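Local coordinates for peptide ABC transporter, peptide-binding protein (Thermus thermophilus, PDB 2D5W) that binds oligopeptides, here crystallised with a pentapeptide, and probably delivers them to an ABC transporter for passage across the membrane, at residues W93-P98 and A206-G211; P212-R217 and R228-P233; D324-Q329 and L381-W386; A330-L335 and E540-L545. All coordinates share one frame; numbering follows the deposited sequence.

Contact 1: W93-P98 and A206-G211; sequences WSDGRP and AMVYSG
The six-membered ring of Trp93 lies against Val208 and Ser210. Its CE3 atom meets the methyl Val208 CG2 at 3.7 Å, and CZ3 approaches Ser210 CB; the Trp93 and Val208 side chains cross at about a right angle. The other valine methyl, Val208 CG1, lies 3.5 Å from Asp95 OD2, so one branched residue touches both an indole and a carboxylate. Between Trp93 and Asp95 in the chain stands Ser94. Its hydroxyl lies between the backbone N and the carbonyl carbon (chi1 57°). There Ser94 OG accepts a nearly straight bond of 2.8 Å from Tyr209 N. In return Ser94 N reaches Tyr209 O at 2.7 Å, but with an N-H...O angle of 124° this bond is weak. Polar ends are tied down by neighbours: Trp93 NE1 binds Asp103, Asp95 OD2 binds His160 and Ser210 OG binds Tyr156. Asp95 OD1 also accepts from Arg97 N, met from above the carboxylate plane. That bond makes an Asx turn, overlapping a type I beta turn from Trp93 to Gly96. Both turns belong to the loop before helix 101-112, which sits on the loop leading into strand 213-219 of this family 5 solute-binding protein.

Contact 2: P212-R217 and R228-P233; sequences PFKLKR and RNPNFP
Pro212 lies over one face of the Phe232 ring, where an edge strand of a mixed beta sheet meets the loop that follows its antiparallel neighbour. The two side chains run side by side in the same direction. Pro212 CD stands 4.0 Å from the Phe232 ring centroid and only 10° off the ring normal, a CH-pi contact, while Pro212 CB touches Phe232 CD2. Phe232 reaches this place with CG anti to its backbone N (chi1 -177°), and Trp580 meets the same ring.

Phe213 and Arg228 form an antiparallel non-hydrogen-bonded pair whose side chains diverge at CB. The arginine chain then bends at chi2, which brings Arg228 NH2 to 3.7 Å from Phe213 CZ, with ring and guanidinium planes 64° apart. The guanidinium ends are held by the carbonyls of Val244 and Trp580. Lys214, one residue on, points its CB toward the loop, and its extended chain brings Lys214 CE to 3.7 Å from Arg228 O.

Asn229 also holds CG opposite its backbone N, and its OD1 accepts from Asn231 N in an Asx turn within a type I turn; ND2 binds Gly211 O. Asn229 N gives a straight bond of 2.8 Å to Pro212 O. A water within hydrogen-bonding distance of Pro212 O and Asn229 O accepts from Arg228 NE at 2.9 Å.

Contact 3: D324-Q329 and L381-W386; sequences DKRTRQ and LAEMGW
Arg326 and Met384 carry most of the nonpolar contact. Met384 CG sits over the centre of the Arg326 guanidinium, 3.7 Å above its plane, and the thioether bends at chi3 (-73°) to turn its methyl toward the other helix. There Met384 CE comes within 3.2 Å of Thr327 OG1, while SD passes alongside Arg326 CB and the carboxylate of Asp324.

Charge is arranged round the rim of the same guanidinium in an Asp324-Arg326-Glu383 salt-bridge network. Asp324 is gripped side-on in a salt bridge: Arg326 NE donates to OD1, and Arg326 NH1 bonds Asp324 OD2 at 2.9 Å, both partners lying close to the guanidinium plane. Across the contact, Glu383 approaches the edge at NH2, which it shares with a water, its carboxylate turned nearly perpendicular (88°) to the guanidinium. The resulting salt bridge is long, 3.4 Å from Arg326 NH2 to Glu383 OE1. The cation is thus shared by two acids, and its rotation is probably fixed mainly by the closer, two-pronged partner.

Asp324 is also the N-cap of helix 325-333, Asp324 OD1 using its anti lone pair to accept from Arg326 N at 2.9 Å. One carboxylate oxygen therefore serves both the helix start and the arginine that faces Glu383 and Met384.

Two waters add bridges. One accepts from Arg326 NH2 and donates to Glu383 O. The other links Thr327 to the indole: it donates to Thr327 OG1 and accepts from Trp386 NE1, the latter at 2.8 Å in the plane of the ring. Thr327 OG1 is bonded to Gly321 O as well.

Contact 4: A330-L335 and E540-L545; sequences AILHAL and EELPAL
Leu332 and Leu542 meet through their methyls, CD2 of Leu332 lying 3.6 Å from Leu542 CD1 and 3.8 Å from Leu542 CD2. This is a buried, wholly apolar packing within the type 2 periplasmic binding protein fold, where the later part of helix 325-333 meets the link between helix 524-541 and strand 544-557. The second group of contacts gathers round Leu545. Its CD1 methyl reaches Ile331 CG2 at 3.6 Å and Leu335 CD1 at 4.0 Å. Each of the three principal pairs crosses at about a right angle, so branched ends meet without running along one another.

The torsions set this up. Leu332 carries CG anti to its backbone N (chi1 -167°), which extends its two methyls toward the opposite segment; Leu545, with CG beside the backbone N (chi1 -50°), sets CD1 against both Ile331 CG2 and Leu335 CD1.

One shell out, the backbone decides where these side chains start. Leu542 is the first residue past helix 524-541 to leave helical angles, and it does so with positive phi (46°), a change of direction that precedes Pro543 and the strand. Leu545 is then fixed by backbone bonding to Ile306 of strand 293-308, a residue on which the Leu335 and Leu545 side chains also pack. On the helix side, Ala330 and Ala334 pack on helix 374-383, and Tyr370 touches Leu332. Held from both sides in this way, Leu545 CB lies 4.2 Å from Leu332 CD1.

The four contacts form two pairs on opposite sides of the chain's centre. Contacts 1 and 2, with centres about 8 Å apart, are joined directly by Asn229 ND2, which probably bonds Gly211 O at 2.8 Å. Contacts 3 and 4 lie about 11 Å apart, centre to centre, and share helix 325-333: its start is used in contact 3 and its later part in contact 4. Here the join is ionic, Lys325 NZ to Glu540 OE1 at 2.7 Å, with Arg328 NH1 also reaching Glu541 O. Nothing spans the two pairs directly; contacts 1 and 4 are about 33 Å apart at their nearest atoms, and contacts 2 and 3 about 40 Å. All four are packing within the protein frame.

Contact 1: W93-P98 and A206-G211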
loop_
_atom_site.group_PDB
_atom_site.type_symbol
_atom_site.label_atom_id
_atom_site.label_comp_id
_atom_site.label_asym_id
_atom_site.label_seq_id
_atom_site.Cartn_x
_atom_site.Cartn_y
_atom_site.Cartn_z
ATOM N N TRP A 93 -16.327 20.636 -1.875
ATOM C CA TRP A 93 -15.943 19.852 -3.038
ATOM C C TRP A 93 -15.557 20.850 -4.132
ATOM O O TRP A 93 -15.931 22.032 -4.074
ATOM C CB TRP A 93 -17.111 18.984 -3.511
ATOM C CG TRP A 93 -17.520 17.917 -2.533
ATOM C CD1 TRP A 93 -18.626 17.917 -1.728
ATOM C CD2 TRP A 93 -16.827 16.693 -2.260
ATOM N NE1 TRP A 93 -18.664 16.768 -0.973
ATOM C CE2 TRP A 93 -17.570 15.999 -1.277
ATOM C CE3 TRP A 93 -15.646 16.114 -2.750
ATOM C CZ2 TRP A 93 -17.171 14.755 -0.774
ATOM C CZ3 TRP A 93 -15.249 14.875 -2.247
ATOM C CH2 TRP A 93 -16.012 14.211 -1.270
ATOM N N SER A 94 -14.825 20.375 -5.135
ATOM C CA SER A 94 -14.367 21.232 -6.222
ATOM C C SER A 94 -15.484 21.838 -7.071
ATOM O O SER A 94 -15.237 22.778 -7.827
ATOM C CB SER A 94 -13.385 20.470 -7.117
ATOM O OG SER A 94 -13.968 19.288 -7.625
ATOM N N ASP A 95 -16.701 21.311 -6.956
ATOM C CA ASP A 95 -17.825 21.859 -7.710
ATOM C C ASP A 95 -18.572 22.907 -6.888
ATOM O O ASP A 95 -19.605 23.426 -7.318
ATOM C CB ASP A 95 -18.791 20.752 -8.159
ATOM C CG ASP A 95 -19.407 19.990 -6.996
ATOM O OD1 ASP A 95 -19.079 20.289 -5.828
ATOM O OD2 ASP A 95 -20.225 19.079 -7.265
ATOM N N GLY A 96 -18.047 23.214 -5.705
ATOM C CA GLY A 96 -18.668 24.211 -4.854
ATOM C C GLY A 96 -19.616 23.689 -3.789
ATOM O O GLY A 96 -20.005 24.441 -2.892
ATOM N N ARG A 97 -20.003 22.421 -3.879
ATOM C CA ARG A 97 -20.913 21.839 -2.897
ATOM C C ARG A 97 -20.199 21.613 -1.566
ATOM O O ARG A 97 -19.001 21.327 -1.529
ATOM C CB ARG A 97 -21.482 20.514 -3.419
ATOM C CG ARG A 97 -22.238 20.649 -4.736
ATOM C CD ARG A 97 -23.465 21.541 -4.589
ATOM N NE ARG A 97 -24.539 20.881 -3.854
ATOM C CZ ARG A 97 -25.242 19.853 -4.323
ATOM N NH1 ARG A 97 -26.203 19.309 -3.588
ATOM N NH2 ARG A 97 -24.990 19.372 -5.533
ATOM N N PRO A 98 -20.930 21.733 -0.449
ATOM C CA PRO A 98 -20.309 21.534 0.861
ATOM C C PRO A 98 -19.985 20.079 1.174
ATOM O O PRO A 98 -20.658 19.166 0.701
ATOM C CB PRO A 98 -21.357 22.093 1.819
ATOM C CG PRO A 98 -22.636 21.711 1.140
ATOM C CD PRO A 98 -22.355 22.084 -0.305
ATOM N N ALA A 206 -16.688 12.870 -14.228
ATOM C CA ALA A 206 -17.422 11.936 -13.376
ATOM C C ALA A 206 -17.265 12.165 -11.877
ATOM O O ALA A 206 -18.161 11.828 -11.105
ATOM C CB ALA A 206 -17.019 10.503 -13.714
ATOM N N MET A 207 -16.136 12.724 -11.455
ATOM C CA MET A 207 -15.902 12.951 -10.033
ATOM C C MET A 207 -15.653 14.406 -9.663
ATOM O O MET A 207 -15.443 15.260 -10.529
ATOM C CB MET A 207 -14.700 12.119 -9.565
ATOM C CG MET A 207 -14.989 10.641 -9.346
ATOM S SD MET A 207 -16.137 10.356 -7.971
ATOM C CE MET A 207 -15.033 10.581 -6.553
ATOM N N VAL A 208 -15.714 14.672 -8.359
ATOM C CA VAL A 208 -15.404 15.985 -7.809
ATOM C C VAL A 208 -14.311 15.722 -6.779
ATOM O O VAL A 208 -14.135 14.579 -6.334
ATOM C CB VAL A 208 -16.619 16.696 -7.179
ATOM C CG1 VAL A 208 -17.626 17.042 -8.276
ATOM C CG2 VAL A 208 -17.242 15.839 -6.100
ATOM N N TYR A 209 -13.602 16.776 -6.392
ATOM C CA TYR A 209 -12.435 16.657 -5.533
ATOM C C TYR A 209 -12.450 17.522 -4.284
ATOM O O TYR A 209 -12.943 18.643 -4.308
ATOM C CB TYR A 209 -11.225 16.971 -6.416
ATOM C CG TYR A 209 -11.248 16.127 -7.676
ATOM C CD1 TYR A 209 -10.760 14.823 -7.661
ATOM C CD2 TYR A 209 -11.874 16.577 -8.845
ATOM C CE1 TYR A 209 -10.892 13.986 -8.754
ATOM C CE2 TYR A 209 -12.016 15.735 -9.955
ATOM C CZ TYR A 209 -11.521 14.436 -9.895
ATOM O OH TYR A 209 -11.660 13.572 -10.957
ATOM N N SER A 210 -11.886 17.002 -3.198
ATOM C CA SER A 210 -11.863 17.715 -1.922
ATOM C C SER A 210 -10.486 18.210 -1.502
ATOM O O SER A 210 -10.359 18.892 -0.486
ATOM C CB SER A 210 -12.386 16.798 -0.826
ATOM O OG SER A 210 -11.542 15.662 -0.727
ATOM N N GLY A 211 -9.460 17.849 -2.266
ATOM C CA GLY A 211 -8.107 18.245 -1.925
ATOM C C GLY A 211 -7.680 19.593 -2.467
ATOM O O GLY A 211 -8.478 20.307 -3.065
#

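Contact 2: P212-R217 and R228-P233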
loop_
_atom_site.group_PDB
_atom_site.type_symbol
_atom_site.label_atom_id
_atom_site.label_comp_id
_atom_site.label_asym_id
_atom_site.label_seq_id
_atom_site.Cartn_x
_atom_site.Cartn_y
_atom_site.Cartn_z
ATOM N N PRO A 212 -6.411 19.971 -2.264
ATOM C CA PRO A 212 -5.910 21.257 -2.754
ATOM C C PRO A 212 -5.882 21.363 -4.278
ATOM O O PRO A 212 -5.746 22.458 -4.820
ATOM C CB PRO A 212 -4.521 21.356 -2.115
ATOM C CG PRO A 212 -4.125 19.932 -1.917
ATOM C CD PRO A 212 -5.397 19.282 -1.449
ATOM N N PHE A 213 -6.015 20.225 -4.957
ATOM C CA PHE A 213 -6.031 20.186 -6.419
ATOM C C PHE A 213 -7.211 19.361 -6.912
ATOM O O PHE A 213 -7.775 18.547 -6.172
ATOM C CB PHE A 213 -4.717 19.593 -6.952
ATOM C CG PHE A 213 -3.509 20.424 -6.621
ATOM C CD1 PHE A 213 -3.110 21.476 -7.452
ATOM C CD2 PHE A 213 -2.825 20.220 -5.429
ATOM C CE1 PHE A 213 -2.049 22.313 -7.086
ATOM C CE2 PHE A 213 -1.765 21.053 -5.060
ATOM C CZ PHE A 213 -1.381 22.101 -5.888
ATOM N N LYS A 214 -7.601 19.602 -8.158
ATOM C CA LYS A 214 -8.692 18.874 -8.791
ATOM C C LYS A 214 -8.161 18.363 -10.122
ATOM O O LYS A 214 -7.193 18.899 -10.663
ATOM C CB LYS A 214 -9.907 19.785 -9.002
ATOM C CG LYS A 214 -9.643 21.040 -9.817
ATOM C CD LYS A 214 -10.911 21.881 -9.932
ATOM C CE LYS A 214 -10.667 23.170 -10.698
ATOM N NZ LYS A 214 -11.940 23.916 -10.903
ATOM N N LEU A 215 -8.783 17.321 -10.654
ATOM C CA LEU A 215 -8.314 16.765 -11.909
ATOM C C LEU A 215 -8.571 17.677 -13.097
ATOM O O LEU A 215 -9.619 18.315 -13.188
ATOM C CB LEU A 215 -8.982 15.413 -12.169
ATOM C CG LEU A 215 -8.526 14.684 -13.438
ATOM C CD1 LEU A 215 -7.120 14.147 -13.236
ATOM C CD2 LEU A 215 -9.489 13.544 -13.760
ATOM N N LYS A 216 -7.588 17.755 -13.990
ATOM C CA LYS A 216 -7.732 18.513 -15.228
ATOM C C LYS A 216 -7.941 17.434 -16.296
ATOM O O LYS A 216 -8.972 17.403 -16.963
ATOM C CB LYS A 216 -6.475 19.332 -15.532
ATOM C CG LYS A 216 -6.521 20.067 -16.866
ATOM C CD LYS A 216 -7.674 21.053 -16.924
ATOM C CE LYS A 216 -7.687 21.797 -18.248
ATOM N NZ LYS A 216 -6.408 22.526 -18.475
ATOM N N ARG A 217 -6.968 16.537 -16.441
ATOM C CA ARG A 217 -7.088 15.447 -17.405
ATOM C C ARG A 217 -6.139 14.296 -17.108
ATOM O O ARG A 217 -5.054 14.488 -16.551
ATOM C CB ARG A 217 -6.825 15.949 -18.829
ATOM C CG ARG A 217 -5.401 16.412 -19.073
ATOM C CD ARG A 217 -5.179 16.778 -20.536
ATOM N NE ARG A 217 -5.948 17.949 -20.943
ATOM C CZ ARG A 217 -5.694 19.192 -20.543
ATOM N NH1 ARG A 217 -6.451 20.194 -20.970
ATOM N NH2 ARG A 217 -4.680 19.437 -19.723
ATOM N N ARG A 228 -5.105 23.733 -9.363
ATOM C CA ARG A 228 -5.527 24.189 -8.045
ATOM C C ARG A 228 -7.040 24.152 -7.851
ATOM O O ARG A 228 -7.803 24.542 -8.733
ATOM C CB ARG A 228 -5.031 25.615 -7.799
ATOM C CG ARG A 228 -4.978 26.009 -6.331
ATOM C CD ARG A 228 -3.643 25.615 -5.737
ATOM N NE ARG A 228 -3.588 25.792 -4.290
ATOM C CZ ARG A 228 -2.475 25.681 -3.575
ATOM N NH1 ARG A 228 -2.508 25.847 -2.261
ATOM N NH2 ARG A 228 -1.324 25.419 -4.178
ATOM N N ASN A 229 -7.462 23.669 -6.687
ATOM C CA ASN A 229 -8.878 23.616 -6.332
ATOM C C ASN A 229 -9.109 24.805 -5.401
ATOM O O ASN A 229 -8.756 24.758 -4.224
ATOM C CB ASN A 229 -9.195 22.300 -5.612
ATOM C CG ASN A 229 -10.616 22.252 -5.073
ATOM O OD1 ASN A 229 -11.452 23.086 -5.413
ATOM N ND2 ASN A 229 -10.893 21.263 -4.232
ATOM N N PRO A 230 -9.701 25.894 -5.920
ATOM C CA PRO A 230 -9.955 27.088 -5.107
ATOM C C PRO A 230 -10.899 26.884 -3.928
ATOM O O PRO A 230 -10.942 27.707 -3.011
ATOM C CB PRO A 230 -10.502 28.084 -6.126
ATOM C CG PRO A 230 -11.242 27.205 -7.073
ATOM C CD PRO A 230 -10.280 26.050 -7.268
ATOM N N ASN A 231 -11.644 25.786 -3.946
ATOM C CA ASN A 231 -12.585 25.496 -2.872
ATOM C C ASN A 231 -11.943 24.861 -1.638
ATOM O O ASN A 231 -12.581 24.759 -0.592
ATOM C CB ASN A 231 -13.720 24.615 -3.401
ATOM C CG ASN A 231 -14.616 25.354 -4.383
ATOM O OD1 ASN A 231 -15.188 26.391 -4.053
ATOM N ND2 ASN A 231 -14.736 24.824 -5.593
ATOM N N PHE A 232 -10.688 24.433 -1.756
ATOM C CA PHE A 232 -9.972 23.838 -0.625
ATOM C C PHE A 232 -9.745 24.992 0.361
ATOM O O PHE A 232 -9.161 26.011 0.006
ATOM C CB PHE A 232 -8.640 23.253 -1.101
ATOM C CG PHE A 232 -7.868 22.555 -0.023
ATOM C CD1 PHE A 232 -8.327 21.363 0.527
ATOM C CD2 PHE A 232 -6.687 23.104 0.457
ATOM C CE1 PHE A 232 -7.616 20.732 1.543
ATOM C CE2 PHE A 232 -5.972 22.479 1.470
ATOM C CZ PHE A 232 -6.438 21.293 2.014
ATOM N N PRO A 233 -10.187 24.835 1.620
ATOM C CA PRO A 233 -10.059 25.866 2.657
ATOM C C PRO A 233 -8.732 26.179 3.338
ATOM O O PRO A 233 -8.577 27.268 3.894
ATOM C CB PRO A 233 -11.111 25.444 3.670
ATOM C CG PRO A 233 -10.969 23.968 3.653
ATOM C CD PRO A 233 -10.878 23.649 2.160
HETATM O O HOH W 1 -6.028 24.784 -3.043
#

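Contact 3: D324-Q329 and L381-W386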
loop_
_atom_site.group_PDB
_atom_site.type_symbol
_atom_site.label_atom_id
_atom_site.label_comp_id
_atom_site.label_asym_id
_atom_site.label_seq_id
_atom_site.Cartn_x
_atom_site.Cartn_y
_atom_site.Cartn_z
ATOM N N ASP A 324 3.834 -26.585 1.632
ATOM C CA ASP A 324 4.673 -27.196 2.666
ATOM C C ASP A 324 5.776 -26.207 3.039
ATOM O O ASP A 324 6.508 -25.740 2.171
ATOM C CB ASP A 324 5.288 -28.496 2.131
ATOM C CG ASP A 324 5.874 -29.364 3.227
ATOM O OD1 ASP A 324 6.782 -28.905 3.948
ATOM O OD2 ASP A 324 5.420 -30.521 3.367
ATOM N N LYS A 325 5.906 -25.892 4.325
ATOM C CA LYS A 325 6.924 -24.934 4.741
ATOM C C LYS A 325 8.332 -25.339 4.317
ATOM O O LYS A 325 9.177 -24.478 4.088
ATOM C CB LYS A 325 6.888 -24.708 6.258
ATOM C CG LYS A 325 7.410 -25.855 7.106
ATOM C CD LYS A 325 7.447 -25.456 8.579
ATOM C CE LYS A 325 7.936 -26.597 9.453
ATOM N NZ LYS A 325 7.926 -26.227 10.897
ATOM N N ARG A 326 8.593 -26.640 4.214
ATOM C CA ARG A 326 9.919 -27.097 3.813
ATOM C C ARG A 326 10.294 -26.585 2.424
ATOM O O ARG A 326 11.454 -26.271 2.164
ATOM C CB ARG A 326 9.987 -28.628 3.847
ATOM C CG ARG A 326 9.956 -29.218 5.254
ATOM C CD ARG A 326 9.883 -30.739 5.218
ATOM N NE ARG A 326 8.619 -31.199 4.652
ATOM C CZ ARG A 326 8.356 -32.460 4.327
ATOM N NH1 ARG A 326 7.173 -32.776 3.817
ATOM N NH2 ARG A 326 9.273 -33.402 4.503
ATOM N N THR A 327 9.310 -26.491 1.538
ATOM C CA THR A 327 9.557 -26.004 0.186
ATOM C C THR A 327 9.916 -24.522 0.211
ATOM O O THR A 327 10.815 -24.073 -0.502
ATOM C CB THR A 327 8.315 -26.182 -0.699
ATOM O OG1 THR A 327 7.874 -27.542 -0.624
ATOM C CG2 THR A 327 8.632 -25.836 -2.148
ATOM N N ARG A 328 9.205 -23.765 1.040
ATOM C CA ARG A 328 9.439 -22.334 1.146
ATOM C C ARG A 328 10.791 -22.061 1.801
ATOM O O ARG A 328 11.512 -21.143 1.398
ATOM C CB ARG A 328 8.276 -21.687 1.908
ATOM C CG ARG A 328 6.931 -22.008 1.247
ATOM C CD ARG A 328 5.788 -21.164 1.777
ATOM N NE ARG A 328 5.474 -21.405 3.183
ATOM C CZ ARG A 328 4.598 -22.302 3.627
ATOM N NH1 ARG A 328 4.388 -22.426 4.932
ATOM N NH2 ARG A 328 3.932 -23.075 2.782
ATOM N N GLN A 329 11.147 -22.873 2.792
ATOM C CA GLN A 329 12.435 -22.732 3.460
ATOM C C GLN A 329 13.553 -23.064 2.465
ATOM O O GLN A 329 14.586 -22.395 2.434
ATOM C CB GLN A 329 12.516 -23.675 4.660
ATOM C CG GLN A 329 11.466 -23.411 5.726
ATOM C CD GLN A 329 11.510 -24.429 6.844
ATOM O OE1 GLN A 329 11.833 -25.593 6.620
ATOM N NE2 GLN A 329 11.170 -24.001 8.052
ATOM N N LEU A 381 14.484 -30.319 -0.411
ATOM C CA LEU A 381 13.738 -30.730 -1.590
ATOM C C LEU A 381 13.824 -32.236 -1.824
ATOM O O LEU A 381 12.854 -32.860 -2.250
ATOM C CB LEU A 381 14.238 -29.959 -2.814
ATOM C CG LEU A 381 13.962 -28.452 -2.735
ATOM C CD1 LEU A 381 14.758 -27.728 -3.802
ATOM C CD2 LEU A 381 12.470 -28.188 -2.892
ATOM N N ALA A 382 14.981 -32.822 -1.534
ATOM C CA ALA A 382 15.159 -34.260 -1.710
ATOM C C ALA A 382 14.235 -35.020 -0.766
ATOM O O ALA A 382 13.681 -36.060 -1.123
ATOM C CB ALA A 382 16.605 -34.645 -1.446
ATOM N N GLU A 383 14.066 -34.490 0.441
ATOM C CA GLU A 383 13.211 -35.118 1.440
ATOM C C GLU A 383 11.766 -35.205 0.958
ATOM O O GLU A 383 10.997 -36.044 1.429
ATOM C CB GLU A 383 13.276 -34.331 2.751
ATOM C CG GLU A 383 12.499 -34.953 3.901
ATOM C CD GLU A 383 12.631 -34.159 5.188
ATOM O OE1 GLU A 383 12.036 -34.571 6.206
ATOM O OE2 GLU A 383 13.330 -33.124 5.181
ATOM N N MET A 384 11.397 -34.342 0.018
ATOM C CA MET A 384 10.037 -34.340 -0.501
ATOM C C MET A 384 9.869 -35.071 -1.831
ATOM O O MET A 384 8.879 -34.875 -2.538
ATOM C CB MET A 384 9.519 -32.904 -0.600
ATOM C CG MET A 384 9.333 -32.261 0.771
ATOM S SD MET A 384 8.690 -30.582 0.728
ATOM C CE MET A 384 10.144 -29.693 0.148
ATOM N N GLY A 385 10.843 -35.914 -2.163
ATOM C CA GLY A 385 10.762 -36.710 -3.376
ATOM C C GLY A 385 11.328 -36.171 -4.674
ATOM O O GLY A 385 11.328 -36.883 -5.680
ATOM N N TRP A 386 11.811 -34.934 -4.677
ATOM C CA TRP A 386 12.357 -34.358 -5.901
ATOM C C TRP A 386 13.697 -34.959 -6.313
ATOM O O TRP A 386 14.571 -35.178 -5.475
ATOM C CB TRP A 386 12.546 -32.845 -5.759
ATOM C CG TRP A 386 11.287 -32.072 -5.531
ATOM C CD1 TRP A 386 10.826 -31.593 -4.339
ATOM C CD2 TRP A 386 10.342 -31.657 -6.524
ATOM N NE1 TRP A 386 9.654 -30.901 -4.530
ATOM C CE2 TRP A 386 9.334 -30.923 -5.861
ATOM C CE3 TRP A 386 10.250 -31.833 -7.911
ATOM C CZ2 TRP A 386 8.245 -30.364 -6.537
ATOM C CZ3 TRP A 386 9.169 -31.278 -8.586
ATOM C CH2 TRP A 386 8.179 -30.549 -7.895
HETATM O O HOH W 2 8.513 -35.709 3.105
HETATM O O HOH W 3 8.135 -29.293 -2.759
#

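Contact 4: A330-L335 and E540-L545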
loop_
_atom_site.group_PDB
_atom_site.type_symbol
_atom_site.label_atom_id
_atom_site.label_comp_id
_atom_site.label_asym_id
_atom_site.label_seq_id
_atom_site.Cartn_x
_atom_site.Cartn_y
_atom_site.Cartn_z
ATOM N N ALA A 330 13.339 -24.095 1.648
ATOM C CA ALA A 330 14.334 -24.498 0.658
ATOM C C ALA A 330 14.589 -23.365 -0.327
ATOM O O ALA A 330 15.737 -23.034 -0.625
ATOM C CB ALA A 330 13.856 -25.742 -0.089
ATOM N N ILE A 331 13.516 -22.772 -0.838
ATOM C CA ILE A 331 13.667 -21.680 -1.786
ATOM C C ILE A 331 14.434 -20.519 -1.160
ATOM O O ILE A 331 15.341 -19.968 -1.784
ATOM C CB ILE A 331 12.293 -21.181 -2.297
ATOM C CG1 ILE A 331 11.627 -22.274 -3.144
ATOM C CG2 ILE A 331 12.470 -19.907 -3.129
ATOM C CD1 ILE A 331 10.195 -21.958 -3.551
ATOM N N LEU A 332 14.097 -20.158 0.077
ATOM C CA LEU A 332 14.784 -19.040 0.715
ATOM C C LEU A 332 16.277 -19.314 0.899
ATOM O O LEU A 332 17.100 -18.408 0.740
ATOM C CB LEU A 332 14.128 -18.689 2.057
ATOM C CG LEU A 332 14.571 -17.347 2.666
ATOM C CD1 LEU A 332 14.396 -16.225 1.644
ATOM C CD2 LEU A 332 13.766 -17.056 3.925
ATOM N N HIS A 333 16.629 -20.554 1.237
ATOM C CA HIS A 333 18.038 -20.918 1.403
ATOM C C HIS A 333 18.779 -20.801 0.069
ATOM O O HIS A 333 20.007 -20.691 0.041
ATOM C CB HIS A 333 18.186 -22.359 1.916
ATOM C CG HIS A 333 18.069 -22.500 3.403
ATOM N ND1 HIS A 333 18.855 -21.792 4.286
ATOM C CD2 HIS A 333 17.296 -23.314 4.161
ATOM C CE1 HIS A 333 18.573 -22.165 5.523
ATOM N NE2 HIS A 333 17.630 -23.089 5.473
ATOM N N ALA A 334 18.031 -20.835 -1.032
ATOM C CA ALA A 334 18.625 -20.734 -2.362
ATOM C C ALA A 334 18.681 -19.301 -2.885
ATOM O O ALA A 334 19.203 -19.057 -3.970
ATOM C CB ALA A 334 17.863 -21.618 -3.339
ATOM N N LEU A 335 18.126 -18.357 -2.126
ATOM C CA LEU A 335 18.147 -16.952 -2.523
ATOM C C LEU A 335 19.306 -16.281 -1.794
ATOM O O LEU A 335 19.293 -16.160 -0.568
ATOM C CB LEU A 335 16.829 -16.263 -2.152
ATOM C CG LEU A 335 15.545 -16.887 -2.710
ATOM C CD1 LEU A 335 14.371 -15.959 -2.429
ATOM C CD2 LEU A 335 15.676 -17.124 -4.209
ATOM N N GLU A 540 9.284 -19.190 11.094
ATOM C CA GLU A 540 9.438 -20.634 10.972
ATOM C C GLU A 540 8.654 -21.166 9.777
ATOM O O GLU A 540 9.103 -22.086 9.092
ATOM C CB GLU A 540 8.958 -21.341 12.244
ATOM C CG GLU A 540 8.857 -22.861 12.097
ATOM C CD GLU A 540 10.170 -23.514 11.677
ATOM O OE1 GLU A 540 10.129 -24.651 11.160
ATOM O OE2 GLU A 540 11.242 -22.904 11.869
ATOM N N GLU A 541 7.493 -20.570 9.521
ATOM C CA GLU A 541 6.614 -21.007 8.439
ATOM C C GLU A 541 6.840 -20.352 7.073
ATOM O O GLU A 541 6.461 -20.919 6.046
ATOM C CB GLU A 541 5.162 -20.794 8.871
ATOM C CG GLU A 541 4.815 -21.447 10.203
ATOM C CD GLU A 541 4.122 -22.781 10.035
ATOM O OE1 GLU A 541 4.651 -23.646 9.308
ATOM O OE2 GLU A 541 3.042 -22.964 10.635
ATOM N N LEU A 542 7.437 -19.163 7.063
ATOM C CA LEU A 542 7.701 -18.431 5.820
ATOM C C LEU A 542 6.521 -18.384 4.842
ATOM O O LEU A 542 6.624 -18.848 3.703
ATOM C CB LEU A 542 8.923 -19.012 5.101
ATOM C CG LEU A 542 10.283 -18.861 5.785
ATOM C CD1 LEU A 542 11.333 -19.561 4.937
ATOM C CD2 LEU A 542 10.628 -17.387 5.968
ATOM N N PRO A 543 5.379 -17.820 5.272
ATOM C CA PRO A 543 4.229 -17.748 4.360
ATOM C C PRO A 543 4.576 -16.915 3.123
ATOM O O PRO A 543 3.968 -17.065 2.066
ATOM C CB PRO A 543 3.133 -17.129 5.224
ATOM C CG PRO A 543 3.892 -16.351 6.259
ATOM C CD PRO A 543 5.052 -17.251 6.591
ATOM N N ALA A 544 5.551 -16.026 3.282
ATOM C CA ALA A 544 6.064 -15.202 2.191
ATOM C C ALA A 544 7.568 -15.172 2.435
ATOM O O ALA A 544 8.018 -15.412 3.557
ATOM C CB ALA A 544 5.490 -13.790 2.245
ATOM N N LEU A 545 8.348 -14.892 1.397
ATOM C CA LEU A 545 9.795 -14.851 1.546
ATOM C C LEU A 545 10.247 -13.410 1.709
ATOM O O LEU A 545 10.083 -12.593 0.802
ATOM C CB LEU A 545 10.473 -15.476 0.323
ATOM C CG LEU A 545 9.951 -16.852 -0.103
ATOM C CD1 LEU A 545 10.770 -17.369 -1.275
ATOM C CD2 LEU A 545 10.029 -17.824 1.064
#